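Local coordinates for protein kcn28 (Kitasatospora, PDB 6J31) that is of unestablished function but has the two-domain GT-B architecture and belongs with erythromycin biosynthesis protein CIII-like proteins, at residues Y37-S42 against V55-A60; V86-Q91 against A110-V115; C249-A254 against V348-L353; I339-D344 against V357-S362. All blocks are in the same frame, centred on the assembly; numbering follows the deposited sequence.

In the fold
The four contacts fall into two pairs, one in each lobe of the GT-B fold, on opposite sides of the chain's centre. Contacts 1 and 2, centres 11 Å apart, lie in the N-terminal lobe and meet where helix 74-96 follows strand 53-56: Gln91 OE1 probably accepts from Thr58 N (2.7 Å). Contacts 3 and 4, centres 12 Å apart, share helix 350-362 in the C-terminal lobe and join through Leu353 CD2 and Ile343 CD1 (3.7 Å). About 43 Å separates the centres of contacts 1 and 3. Bound (2E,2'E)-3,3'-(1,2-phenylene)di(prop-2-enoic acid) is about 12 Å from the Ser59 side chain of contact 1 and about 11 Å from that of Ala110 in contact 2.

Contact 1: residues Y37-S42 against V55-A60; sequences YANDPS and VPYTSA
Ala38 and Val55 lie side by side in the parallel pairing of strands 34-39 and 53-56, a beta-alpha-beta unit completed by helix 44-49 at one margin of the N-terminal sheet. Val55 N donates to Tyr37 O at 2.7 Å, and Asn39 N donates to Val55 O at 3.2 Å. The ladder runs one step past strand 53-56, where Tyr57 N reaches Asn39 O at 3.3 Å. CA-H...O contacts, such as Asp40 CA on Tyr57 O, fill the steps between.

Beyond the strands Asp40 takes over. With CG anti to the backbone N (chi1 -172°), its carboxylate reaches across the gap, and OD2 accepts from Ser59 N through its anti lone pair at 2.9 Å, nearly straight at 163°. OD1 turns back to its own segment: its anti lone pair takes Ser42 N at 2.8 Å, an Asx turn, while Ser42 OG comes from above the carboxylate plane. Bonds at both oxygens fix the rotation of the group.

Tyr57, whose CG sits between the backbone N and the carbonyl carbon (chi1 79°), lays its ring along the Asn39 backbone, CE2 lying 3.4 Å from Asn39 CA. Asp40 N stands over one ring face and Ala38 O lies at the edge; OH is bonded to Ser11 O, tying the ring to the loop after strand 6-10. Leu92 and Ala95 of helix 74-96 pack on the sheet face that bears Ala38 and Val55. One water donates to both Asp40 OD2 (2.9 Å) and Ser59 O (3.0 Å), a second bridge beside the direct bond.

Contact 2: residues V86-Q91 against A110-V115; sequences VGMLPQ and AYPARV
Met88 and Leu89 of helix 74-96 both pack on Pro112 of helix 112-120, in the N-terminal Rossmann-like lobe of the GT-B fold. The Met88 chain crosses the proline at about a right angle. Its sulfur is nearly equidistant from three ring carbons, with Met88 SD 3.9 Å from Pro112 CG and 4.0 Å from both CB and CD, so it sits over one face of the ring, displaced toward CG. The same sulfur lies 4.1 Å from Ala110 CA. CG anti to the backbone N (chi1 -169°) and an extended chi2 carry SD this far; a bend at chi3 (-59°) then turns the CE methyl to the hydroxyl of Tyr57.

Leu89 works with two branches. CD1 lies 3.7 Å from Pro112 O, and CD2 meets Val115 CG1 at 3.9 Å, the two side chains again crossing near a right angle. Leu89 CB also approaches Pro112 CB (4.2 Å). No hydrogen bond spans the two segments; buried apolar surface makes the contact. Helix 74-96 is kinked here, because Pro90 has no N-H for the preceding turn, and one turn beyond Gly87 the side chain of Gln91 returns NE2 to Gly87 O (3.0 Å).

Around this packing, Trp164 of helix 152-167 touches both Leu89 and Pro112, Leu178 of helix 177-180 lies against Val115, and Leu92, farther along helix 74-96, touches Ala113.

Contact 3: residues C249-A254 against V348-L353; sequences CVEVFA and VTPDRL
Val252 and Pro350 join the end of helix 243-253 to the first turn of helix 350-362 in the C-terminal Rossmann-like lobe of the GT-B fold. The two valine methyls have separate tasks. CG2, placed anti to the carbonyl carbon, abuts the proline backbone, with Val252 CG2 only 3.2 Å from Pro350 O, a tight fit. CG1 faces Leu353, whose CD1 is 3.9 Å from each of the two methyls of Val252 and so fits against the fork of the valine.

Beyond it the Phe253 ring joins in: Val252 CG1 lies 4.1 Å above one face, offset toward the rim, and Leu353 CD1 approaches Phe253 CE1 obliquely at 4.3 Å. The ring also touches Val357, one turn farther along helix 350-362. At the solvent side, an extended Glu251 brings OE2 to 3.3 Å from Pro350 CG.

No hydrogen bond links the segments; the contact is mainly apolar packing. The one charged group that touches across the contact, the Glu251 carboxylate, meets proline carbons close to the N-terminus of helix 350-362, where the helix dipole would probably favour a negative charge.

Contact 4: residues I339-D344 against V357-S362; sequences IARRID and VVELAS
Leu360 and Arg341 provide most of the buried surface, with Glu359 third, where helix 350-362 runs back almost antiparallel (162°) to strand 340-342, their axes 9.3 Å apart. Leu360 splits its two methyls between targets. CD2 faces the strand backbone, 4.0 Å from Arg341 N and 4.2 Å from Ala340 CA, while CD1 meets the arginine side chain.

That side chain bends at chi2 (-113°), which curls it round the methyl: Arg341 CG is 3.6 Å from Leu360 CD1, and the guanidinium lays one face over the same methyl, offset toward the rim, with NH1 3.7 Å away. Arg341 and Leu360 lie alongside, pointing opposite ways.

Glu359 adds a polar link. Arg341 NH2 donates to Glu359 OE1 at 3.3 Å in a rather long but straight hydrogen bond (172°), part of a salt bridge. OE1 lies at the guanidinium edge, in its plane, and uses its anti lone pair, although the carboxylate plane is tilted from that of the guanidinium. Arg341 thus lies over the buried leucine while its edge is paired with Glu359, both charged residues being exposed.

Strand 340-342 closes one margin of the C-terminal sheet, and Arg341 shares backbone bonds with Met318 and Val320 of strand 318-320. Leu360 also packs on Val319 of that strand, Ala340 turns to Val334 and Val335 of helix 327-336, and Ile339 rests on helix 364-378.

Contact 1: residues Y37-S42 against V55-A60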
loop_
_atom_site.group_PDB
_atom_site.type_symbol
_atom_site.label_atom_id
_atom_site.label_comp_id
_atom_site.label_asym_id
_atom_site.label_seq_id
_atom_site.Cartn_x
_atom_site.Cartn_y
_atom_site.Cartn_z
ATOM N N TYR A 37 -17.169 -3.980 9.085
ATOM C CA TYR A 37 -16.170 -3.262 8.302
ATOM C C TYR A 37 -16.770 -1.927 7.880
ATOM O O TYR A 37 -17.664 -1.884 7.028
ATOM C CB TYR A 37 -15.733 -4.097 7.096
ATOM C CG TYR A 37 -14.477 -3.629 6.397
ATOM C CD1 TYR A 37 -14.042 -2.309 6.488
ATOM C CD2 TYR A 37 -13.714 -4.516 5.653
ATOM C CE1 TYR A 37 -12.894 -1.892 5.848
ATOM C CE2 TYR A 37 -12.564 -4.105 5.010
ATOM C CZ TYR A 37 -12.160 -2.794 5.113
ATOM O OH TYR A 37 -11.010 -2.386 4.474
ATOM N N ALA A 38 -16.269 -0.845 8.467
ATOM C CA ALA A 38 -16.736 0.499 8.157
ATOM C C ALA A 38 -15.895 1.077 7.028
ATOM O O ALA A 38 -14.668 1.159 7.140
ATOM C CB ALA A 38 -16.668 1.396 9.392
ATOM N N ASN A 39 -16.555 1.467 5.941
ATOM C CA ASN A 39 -15.866 2.086 4.822
ATOM C C ASN A 39 -16.895 2.781 3.941
ATOM O O ASN A 39 -18.105 2.600 4.104
ATOM C CB ASN A 39 -15.054 1.058 4.032
ATOM C CG ASN A 39 -13.809 1.658 3.420
ATOM O OD1 ASN A 39 -13.790 2.833 3.045
ATOM N ND2 ASN A 39 -12.746 0.866 3.349
ATOM N N ASP A 40 -16.394 3.575 3.001
ATOM C CA ASP A 40 -17.263 4.283 2.074
ATOM C C ASP A 40 -17.992 3.285 1.174
ATOM O O ASP A 40 -17.424 2.259 0.797
ATOM C CB ASP A 40 -16.445 5.266 1.236
ATOM C CG ASP A 40 -17.311 6.181 0.382
ATOM O OD1 ASP A 40 -17.861 5.700 -0.633
ATOM O OD2 ASP A 40 -17.430 7.384 0.714
ATOM N N PRO A 41 -19.258 3.542 0.835
ATOM C CA PRO A 41 -19.988 2.595 -0.021
ATOM C C PRO A 41 -19.367 2.402 -1.394
ATOM O O PRO A 41 -19.665 1.399 -2.051
ATOM C CB PRO A 41 -21.384 3.227 -0.127
ATOM C CG PRO A 41 -21.504 4.067 1.093
ATOM C CD PRO A 41 -20.131 4.622 1.322
ATOM N N SER A 42 -18.486 3.297 -1.836
ATOM C CA SER A 42 -17.864 3.119 -3.142
ATOM C C SER A 42 -17.046 1.835 -3.233
ATOM O O SER A 42 -16.793 1.355 -4.342
ATOM C CB SER A 42 -16.991 4.326 -3.473
ATOM O OG SER A 42 -15.924 4.444 -2.557
ATOM N N VAL A 55 -20.368 -1.516 7.113
ATOM C CA VAL A 55 -20.916 -0.398 7.871
ATOM C C VAL A 55 -20.621 0.861 7.065
ATOM O O VAL A 55 -19.496 1.371 7.111
ATOM C CB VAL A 55 -20.317 -0.339 9.287
ATOM C CG1 VAL A 55 -20.817 0.881 10.048
ATOM C CG2 VAL A 55 -20.631 -1.618 10.042
ATOM N N PRO A 56 -21.574 1.377 6.293
ATOM C CA PRO A 56 -21.260 2.488 5.388
ATOM C C PRO A 56 -21.120 3.812 6.120
ATOM O O PRO A 56 -21.840 4.102 7.075
ATOM C CB PRO A 56 -22.460 2.513 4.434
ATOM C CG PRO A 56 -23.595 2.008 5.280
ATOM C CD PRO A 56 -22.982 0.948 6.175
ATOM N N TYR A 57 -20.141 4.597 5.680
ATOM C CA TYR A 57 -20.001 5.986 6.082
ATOM C C TYR A 57 -19.521 6.765 4.870
ATOM O O TYR A 57 -18.903 6.208 3.959
ATOM C CB TYR A 57 -19.040 6.158 7.277
ATOM C CG TYR A 57 -17.566 6.114 6.926
ATOM C CD1 TYR A 57 -16.901 7.249 6.470
ATOM C CD2 TYR A 57 -16.835 4.937 7.052
ATOM C CE1 TYR A 57 -15.558 7.212 6.143
ATOM C CE2 TYR A 57 -15.486 4.895 6.730
ATOM C CZ TYR A 57 -14.855 6.037 6.275
ATOM O OH TYR A 57 -13.516 6.019 5.948
ATOM N N THR A 58 -19.797 8.065 4.869
ATOM C CA THR A 58 -19.455 8.924 3.744
ATOM C C THR A 58 -18.047 9.472 3.934
ATOM O O THR A 58 -17.774 10.190 4.901
ATOM C CB THR A 58 -20.463 10.062 3.598
ATOM O OG1 THR A 58 -21.761 9.512 3.341
ATOM C CG2 THR A 58 -20.071 10.990 2.452
ATOM N N SER A 59 -17.157 9.115 3.015
ATOM C CA SER A 59 -15.784 9.586 3.049
ATOM C C SER A 59 -15.682 10.960 2.409
ATOM O O SER A 59 -16.375 11.260 1.432
ATOM C CB SER A 59 -14.868 8.608 2.313
ATOM O OG SER A 59 -13.556 9.129 2.185
ATOM N N ALA A 60 -14.820 11.799 2.972
ATOM C CA ALA A 60 -14.488 13.082 2.374
ATOM C C ALA A 60 -13.250 13.001 1.493
ATOM O O ALA A 60 -12.879 14.008 0.883
ATOM C CB ALA A 60 -14.283 14.142 3.462
HETATM O O HOH W 1 -18.092 9.875 -0.556
#

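Contact 2: residues V86-Q91 against A110-V115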
loop_
_atom_site.group_PDB
_atom_site.type_symbol
_atom_site.label_atom_id
_atom_site.label_comp_id
_atom_site.label_asym_id
_atom_site.label_seq_id
_atom_site.Cartn_x
_atom_site.Cartn_y
_atom_site.Cartn_z
ATOM N N VAL A 86 -12.697 14.747 10.635
ATOM C CA VAL A 86 -13.802 15.413 11.320
ATOM C C VAL A 86 -15.132 14.778 10.928
ATOM O O VAL A 86 -16.027 14.615 11.766
ATOM C CB VAL A 86 -13.770 16.925 11.018
ATOM C CG1 VAL A 86 -15.050 17.601 11.467
ATOM C CG2 VAL A 86 -12.569 17.568 11.693
ATOM N N GLY A 87 -15.286 14.419 9.650
ATOM C CA GLY A 87 -16.521 13.792 9.198
ATOM C C GLY A 87 -16.666 12.340 9.622
ATOM O O GLY A 87 -17.784 11.847 9.809
ATOM N N MET A 88 -15.550 11.610 9.695
ATOM C CA MET A 88 -15.617 10.177 9.973
ATOM C C MET A 88 -16.068 9.894 11.402
ATOM O O MET A 88 -16.908 9.016 11.634
ATOM C CB MET A 88 -14.259 9.529 9.706
ATOM C CG MET A 88 -14.282 8.016 9.708
ATOM S SD MET A 88 -12.633 7.291 9.635
ATOM C CE MET A 88 -11.995 7.973 8.109
ATOM N N LEU A 89 -15.518 10.621 12.371
ATOM C CA LEU A 89 -15.743 10.274 13.774
ATOM C C LEU A 89 -17.214 10.268 14.171
ATOM O O LEU A 89 -17.658 9.273 14.771
ATOM C CB LEU A 89 -14.912 11.208 14.658
ATOM C CG LEU A 89 -15.092 11.051 16.164
ATOM C CD1 LEU A 89 -14.771 9.632 16.599
ATOM C CD2 LEU A 89 -14.179 12.044 16.863
ATOM N N PRO A 90 -18.024 11.296 13.870
ATOM C CA PRO A 90 -19.444 11.215 14.257
ATOM C C PRO A 90 -20.184 10.087 13.562
ATOM O O PRO A 90 -21.086 9.486 14.157
ATOM C CB PRO A 90 -19.999 12.591 13.864
ATOM C CG PRO A 90 -19.058 13.112 12.849
ATOM C CD PRO A 90 -17.716 12.566 13.193
ATOM N N GLN A 91 -19.837 9.786 12.311
ATOM C CA GLN A 91 -20.479 8.667 11.631
ATOM C C GLN A 91 -20.131 7.344 12.295
ATOM O O GLN A 91 -21.012 6.506 12.514
ATOM C CB GLN A 91 -20.087 8.654 10.161
ATOM C CG GLN A 91 -20.530 9.891 9.425
ATOM C CD GLN A 91 -20.194 9.825 7.965
ATOM O OE1 GLN A 91 -20.794 9.056 7.222
ATOM N NE2 GLN A 91 -19.248 10.650 7.535
ATOM N N ALA A 110 -7.635 5.743 8.952
ATOM C CA ALA A 110 -8.877 5.613 9.701
ATOM C C ALA A 110 -8.651 5.801 11.198
ATOM O O ALA A 110 -9.374 5.238 12.025
ATOM C CB ALA A 110 -9.531 4.262 9.420
ATOM N N TYR A 111 -7.668 6.624 11.552
ATOM C CA TYR A 111 -7.317 6.908 12.938
ATOM C C TYR A 111 -8.444 7.541 13.762
ATOM O O TYR A 111 -8.370 7.477 14.994
ATOM C CB TYR A 111 -6.068 7.798 12.996
ATOM C CG TYR A 111 -6.197 9.083 12.220
ATOM C CD1 TYR A 111 -6.683 10.239 12.824
ATOM C CD2 TYR A 111 -5.846 9.139 10.878
ATOM C CE1 TYR A 111 -6.809 11.422 12.106
ATOM C CE2 TYR A 111 -5.970 10.310 10.156
ATOM C CZ TYR A 111 -6.453 11.445 10.771
ATOM O OH TYR A 111 -6.574 12.599 10.035
ATOM N N PRO A 112 -9.485 8.164 13.183
ATOM C CA PRO A 112 -10.627 8.546 14.033
ATOM C C PRO A 112 -11.229 7.370 14.779
ATOM O O PRO A 112 -11.818 7.569 15.850
ATOM C CB PRO A 112 -11.624 9.157 13.037
ATOM C CG PRO A 112 -10.759 9.766 12.017
ATOM C CD PRO A 112 -9.618 8.786 11.845
ATOM N N ALA A 113 -11.075 6.147 14.267
ATOM C CA ALA A 113 -11.521 4.980 15.015
ATOM C C ALA A 113 -10.766 4.839 16.329
ATOM O O ALA A 113 -11.343 4.391 17.326
ATOM C CB ALA A 113 -11.365 3.718 14.165
ATOM N N ARG A 114 -9.485 5.218 16.361
ATOM C CA ARG A 114 -8.752 5.179 17.623
ATOM C C ARG A 114 -9.303 6.196 18.614
ATOM O O ARG A 114 -9.433 5.898 19.808
ATOM C CB ARG A 114 -7.266 5.434 17.391
ATOM C CG ARG A 114 -6.460 5.489 18.673
ATOM C CD ARG A 114 -5.022 5.905 18.415
ATOM N NE ARG A 114 -4.226 5.862 19.637
ATOM C CZ ARG A 114 -2.973 6.294 19.741
ATOM N NH1 ARG A 114 -2.352 6.829 18.699
ATOM N NH2 ARG A 114 -2.340 6.193 20.900
ATOM N N VAL A 115 -9.653 7.394 18.134
ATOM C CA VAL A 115 -10.264 8.392 19.008
ATOM C C VAL A 115 -11.537 7.831 19.614
ATOM O O VAL A 115 -11.790 7.965 20.817
ATOM C CB VAL A 115 -10.537 9.693 18.230
ATOM C CG1 VAL A 115 -11.287 10.697 19.107
ATOM C CG2 VAL A 115 -9.242 10.290 17.695
#

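Contact 3: residues C249-A254 against V348-L353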
loop_
_atom_site.group_PDB
_atom_site.type_symbol
_atom_site.label_atom_id
_atom_site.label_comp_id
_atom_site.label_asym_id
_atom_site.label_seq_id
_atom_site.Cartn_x
_atom_site.Cartn_y
_atom_site.Cartn_z
ATOM N N CYS A 249 9.200 2.366 -23.927
ATOM C CA CYS A 249 9.166 0.937 -23.623
ATOM C C CYS A 249 8.962 0.099 -24.881
ATOM O O CYS A 249 9.665 -0.896 -25.094
ATOM C CB CYS A 249 8.075 0.645 -22.590
ATOM S SG CYS A 249 8.390 1.352 -20.951
ATOM N N VAL A 250 8.002 0.479 -25.730
ATOM C CA VAL A 250 7.831 -0.247 -26.987
ATOM C C VAL A 250 9.061 -0.063 -27.868
ATOM O O VAL A 250 9.520 -1.008 -28.518
ATOM C CB VAL A 250 6.528 0.162 -27.705
ATOM C CG1 VAL A 250 5.320 -0.312 -26.918
ATOM C CG2 VAL A 250 6.452 1.653 -27.921
ATOM N N GLU A 251 9.629 1.147 -27.885
ATOM C CA GLU A 251 10.850 1.384 -28.651
ATOM C C GLU A 251 11.977 0.469 -28.183
ATOM O O GLU A 251 12.815 0.044 -28.985
ATOM C CB GLU A 251 11.276 2.847 -28.535
ATOM C CG GLU A 251 12.684 3.122 -29.054
ATOM C CD GLU A 251 13.105 4.568 -28.891
ATOM O OE1 GLU A 251 12.302 5.370 -28.368
ATOM O OE2 GLU A 251 14.247 4.901 -29.271
ATOM N N VAL A 252 12.038 0.190 -26.881
ATOM C CA VAL A 252 13.079 -0.693 -26.361
ATOM C C VAL A 252 12.791 -2.140 -26.736
ATOM O O VAL A 252 13.651 -2.844 -27.278
ATOM C CB VAL A 252 13.213 -0.525 -24.837
ATOM C CG1 VAL A 252 14.032 -1.663 -24.254
ATOM C CG2 VAL A 252 13.851 0.814 -24.511
ATOM N N PHE A 253 11.581 -2.614 -26.440
ATOM C CA PHE A 253 11.282 -4.028 -26.634
ATOM C C PHE A 253 11.010 -4.373 -28.093
ATOM O O PHE A 253 11.189 -5.529 -28.493
ATOM C CB PHE A 253 10.114 -4.420 -25.733
ATOM C CG PHE A 253 10.493 -4.481 -24.282
ATOM C CD1 PHE A 253 10.360 -3.365 -23.470
ATOM C CD2 PHE A 253 11.026 -5.635 -23.742
ATOM C CE1 PHE A 253 10.728 -3.410 -22.142
ATOM C CE2 PHE A 253 11.396 -5.684 -22.416
ATOM C CZ PHE A 253 11.244 -4.571 -21.614
ATOM N N ALA A 254 10.568 -3.408 -28.892
ATOM C CA ALA A 254 10.744 -3.495 -30.337
ATOM C C ALA A 254 12.189 -3.185 -30.685
ATOM O O ALA A 254 12.635 -2.058 -30.463
ATOM C CB ALA A 254 9.811 -2.531 -31.064
ATOM N N VAL A 348 14.996 8.968 -18.456
ATOM C CA VAL A 348 15.422 7.644 -18.898
ATOM C C VAL A 348 15.524 7.600 -20.420
ATOM O O VAL A 348 14.676 8.143 -21.141
ATOM C CB VAL A 348 14.481 6.553 -18.353
ATOM C CG1 VAL A 348 13.046 6.762 -18.831
ATOM C CG2 VAL A 348 15.001 5.166 -18.721
ATOM N N THR A 349 16.605 6.948 -20.926
ATOM C CA THR A 349 17.017 6.723 -22.303
ATOM C C THR A 349 16.643 5.312 -22.756
ATOM O O THR A 349 16.557 4.396 -21.931
ATOM C CB THR A 349 18.539 6.936 -22.407
ATOM O OG1 THR A 349 18.821 8.333 -22.558
ATOM C CG2 THR A 349 19.185 6.152 -23.548
ATOM N N PRO A 350 16.388 5.098 -24.057
ATOM C CA PRO A 350 16.097 3.728 -24.523
ATOM C C PRO A 350 17.193 2.719 -24.212
ATOM O O PRO A 350 16.882 1.597 -23.794
ATOM C CB PRO A 350 15.900 3.919 -26.033
ATOM C CG PRO A 350 15.372 5.308 -26.148
ATOM C CD PRO A 350 16.098 6.104 -25.095
ATOM N N ASP A 351 18.468 3.068 -24.410
ATOM C CA ASP A 351 19.535 2.151 -24.013
ATOM C C ASP A 351 19.624 2.015 -22.499
ATOM O O ASP A 351 19.880 0.918 -21.989
ATOM C CB ASP A 351 20.882 2.563 -24.605
ATOM C CG ASP A 351 21.164 1.875 -25.931
ATOM O OD1 ASP A 351 20.320 1.061 -26.367
ATOM O OD2 ASP A 351 22.239 2.122 -26.520
ATOM N N ARG A 352 19.443 3.112 -21.761
ATOM C CA ARG A 352 19.497 3.026 -20.304
ATOM C C ARG A 352 18.412 2.097 -19.771
ATOM O O ARG A 352 18.677 1.235 -18.925
ATOM C CB ARG A 352 19.325 4.416 -19.691
ATOM C CG ARG A 352 20.564 5.273 -19.546
ATOM C CD ARG A 352 20.118 6.604 -18.952
ATOM N NE ARG A 352 19.459 6.464 -17.654
ATOM C CZ ARG A 352 18.761 7.435 -17.070
ATOM N NH1 ARG A 352 18.176 7.222 -15.895
ATOM N NH2 ARG A 352 18.648 8.623 -17.651
ATOM N N LEU A 353 17.174 2.267 -20.247
ATOM C CA LEU A 353 16.095 1.386 -19.811
ATOM C C LEU A 353 16.358 -0.052 -20.241
ATOM O O LEU A 353 16.099 -0.992 -19.483
ATOM C CB LEU A 353 14.749 1.887 -20.354
ATOM C CG LEU A 353 13.407 1.177 -20.064
ATOM C CD1 LEU A 353 13.197 -0.143 -20.814
ATOM C CD2 LEU A 353 13.226 0.972 -18.565
#

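Contact 4: residues I339-D344 against V357-S362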
loop_
_atom_site.group_PDB
_atom_site.type_symbol
_atom_site.label_atom_id
_atom_site.label_comp_id
_atom_site.label_asym_id
_atom_site.label_seq_id
_atom_site.Cartn_x
_atom_site.Cartn_y
_atom_site.Cartn_z
ATOM N N ILE A 339 18.174 -6.325 -5.920
ATOM C CA ILE A 339 17.243 -7.023 -6.799
ATOM C C ILE A 339 16.529 -6.034 -7.711
ATOM O O ILE A 339 15.515 -6.373 -8.331
ATOM C CB ILE A 339 16.215 -7.837 -5.992
ATOM C CG1 ILE A 339 15.458 -6.923 -5.035
ATOM C CG2 ILE A 339 16.883 -8.981 -5.240
ATOM C CD1 ILE A 339 14.022 -7.307 -4.868
ATOM N N ALA A 340 17.033 -4.805 -7.799
ATOM C CA ALA A 340 16.301 -3.774 -8.517
ATOM C C ALA A 340 17.254 -2.717 -9.055
ATOM O O ALA A 340 18.395 -2.590 -8.608
ATOM C CB ALA A 340 15.239 -3.124 -7.622
ATOM N N ARG A 341 16.757 -1.952 -10.025
ATOM C CA ARG A 341 17.453 -0.805 -10.585
ATOM C C ARG A 341 16.488 0.372 -10.556
ATOM O O ARG A 341 15.300 0.208 -10.854
ATOM C CB ARG A 341 17.890 -1.075 -12.032
ATOM C CG ARG A 341 19.090 -2.008 -12.210
ATOM C CD ARG A 341 20.328 -1.323 -12.763
ATOM N NE ARG A 341 21.216 -2.283 -13.422
ATOM C CZ ARG A 341 21.842 -3.293 -12.822
ATOM N NH1 ARG A 341 21.692 -3.505 -11.521
ATOM N NH2 ARG A 341 22.618 -4.098 -13.536
ATOM N N ARG A 342 16.979 1.548 -10.183
ATOM C CA ARG A 342 16.147 2.744 -10.130
ATOM C C ARG A 342 16.375 3.614 -11.363
ATOM O O ARG A 342 17.515 3.806 -11.796
ATOM C CB ARG A 342 16.429 3.539 -8.853
ATOM C CG ARG A 342 15.584 4.790 -8.679
ATOM C CD ARG A 342 15.821 5.411 -7.312
ATOM N NE ARG A 342 15.069 6.650 -7.128
ATOM C CZ ARG A 342 14.900 7.258 -5.957
ATOM N NH1 ARG A 342 15.433 6.744 -4.856
ATOM N NH2 ARG A 342 14.199 8.382 -5.886
ATOM N N ILE A 343 15.281 4.129 -11.935
ATOM C CA ILE A 343 15.334 5.023 -13.086
ATOM C C ILE A 343 14.383 6.193 -12.863
ATOM O O ILE A 343 13.486 6.144 -12.019
ATOM C CB ILE A 343 14.979 4.319 -14.414
ATOM C CG1 ILE A 343 13.497 3.939 -14.436
ATOM C CG2 ILE A 343 15.855 3.097 -14.632
ATOM C CD1 ILE A 343 13.044 3.364 -15.757
ATOM N N ASP A 344 14.598 7.259 -13.632
ATOM C CA ASP A 344 13.715 8.420 -13.654
ATOM C C ASP A 344 13.006 8.465 -15.002
ATOM O O ASP A 344 13.664 8.511 -16.048
ATOM C CB ASP A 344 14.490 9.718 -13.413
ATOM C CG ASP A 344 13.574 10.919 -13.165
ATOM O OD1 ASP A 344 12.401 10.900 -13.594
ATOM O OD2 ASP A 344 14.037 11.895 -12.536
ATOM N N VAL A 357 16.934 -3.686 -17.990
ATOM C CA VAL A 357 16.059 -4.830 -18.234
ATOM C C VAL A 357 16.875 -6.084 -18.531
ATOM O O VAL A 357 16.662 -7.140 -17.925
ATOM C CB VAL A 357 15.072 -4.510 -19.371
ATOM C CG1 VAL A 357 14.435 -5.781 -19.903
ATOM C CG2 VAL A 357 14.016 -3.537 -18.886
ATOM N N VAL A 358 17.816 -5.992 -19.474
ATOM C CA VAL A 358 18.535 -7.188 -19.908
ATOM C C VAL A 358 19.508 -7.663 -18.830
ATOM O O VAL A 358 19.674 -8.870 -18.614
ATOM C CB VAL A 358 19.234 -6.938 -21.260
ATOM C CG1 VAL A 358 20.303 -5.854 -21.147
ATOM C CG2 VAL A 358 19.822 -8.233 -21.801
ATOM N N GLU A 359 20.181 -6.729 -18.151
ATOM C CA GLU A 359 21.141 -7.106 -17.119
ATOM C C GLU A 359 20.443 -7.732 -15.917
ATOM O O GLU A 359 20.892 -8.756 -15.389
ATOM C CB GLU A 359 21.956 -5.885 -16.699
ATOM C CG GLU A 359 23.129 -5.592 -17.617
ATOM C CD GLU A 359 23.467 -4.115 -17.676
ATOM O OE1 GLU A 359 23.240 -3.411 -16.667
ATOM O OE2 GLU A 359 23.960 -3.661 -18.731
ATOM N N LEU A 360 19.344 -7.124 -15.467
ATOM C CA LEU A 360 18.622 -7.645 -14.310
ATOM C C LEU A 360 18.113 -9.060 -14.555
ATOM O O LEU A 360 18.193 -9.919 -13.667
ATOM C CB LEU A 360 17.462 -6.714 -13.963
ATOM C CG LEU A 360 17.364 -6.187 -12.536
ATOM C CD1 LEU A 360 18.686 -5.598 -12.107
ATOM C CD2 LEU A 360 16.280 -5.141 -12.466
ATOM N N ALA A 361 17.588 -9.324 -15.754
ATOM C CA ALA A 361 16.968 -10.617 -16.024
ATOM C C ALA A 361 17.994 -11.737 -16.163
ATOM O O ALA A 361 17.660 -12.906 -15.936
ATOM C CB ALA A 361 16.110 -10.535 -17.283
ATOM N N SER A 362 19.228 -11.411 -16.545
ATOM C CA SER A 362 20.255 -12.412 -16.804
ATOM C C SER A 362 21.191 -12.651 -15.625
ATOM O O SER A 362 21.938 -13.636 -15.641
ATOM C CB SER A 362 21.078 -12.012 -18.033
ATOM O OG SER A 362 21.670 -10.736 -17.852
#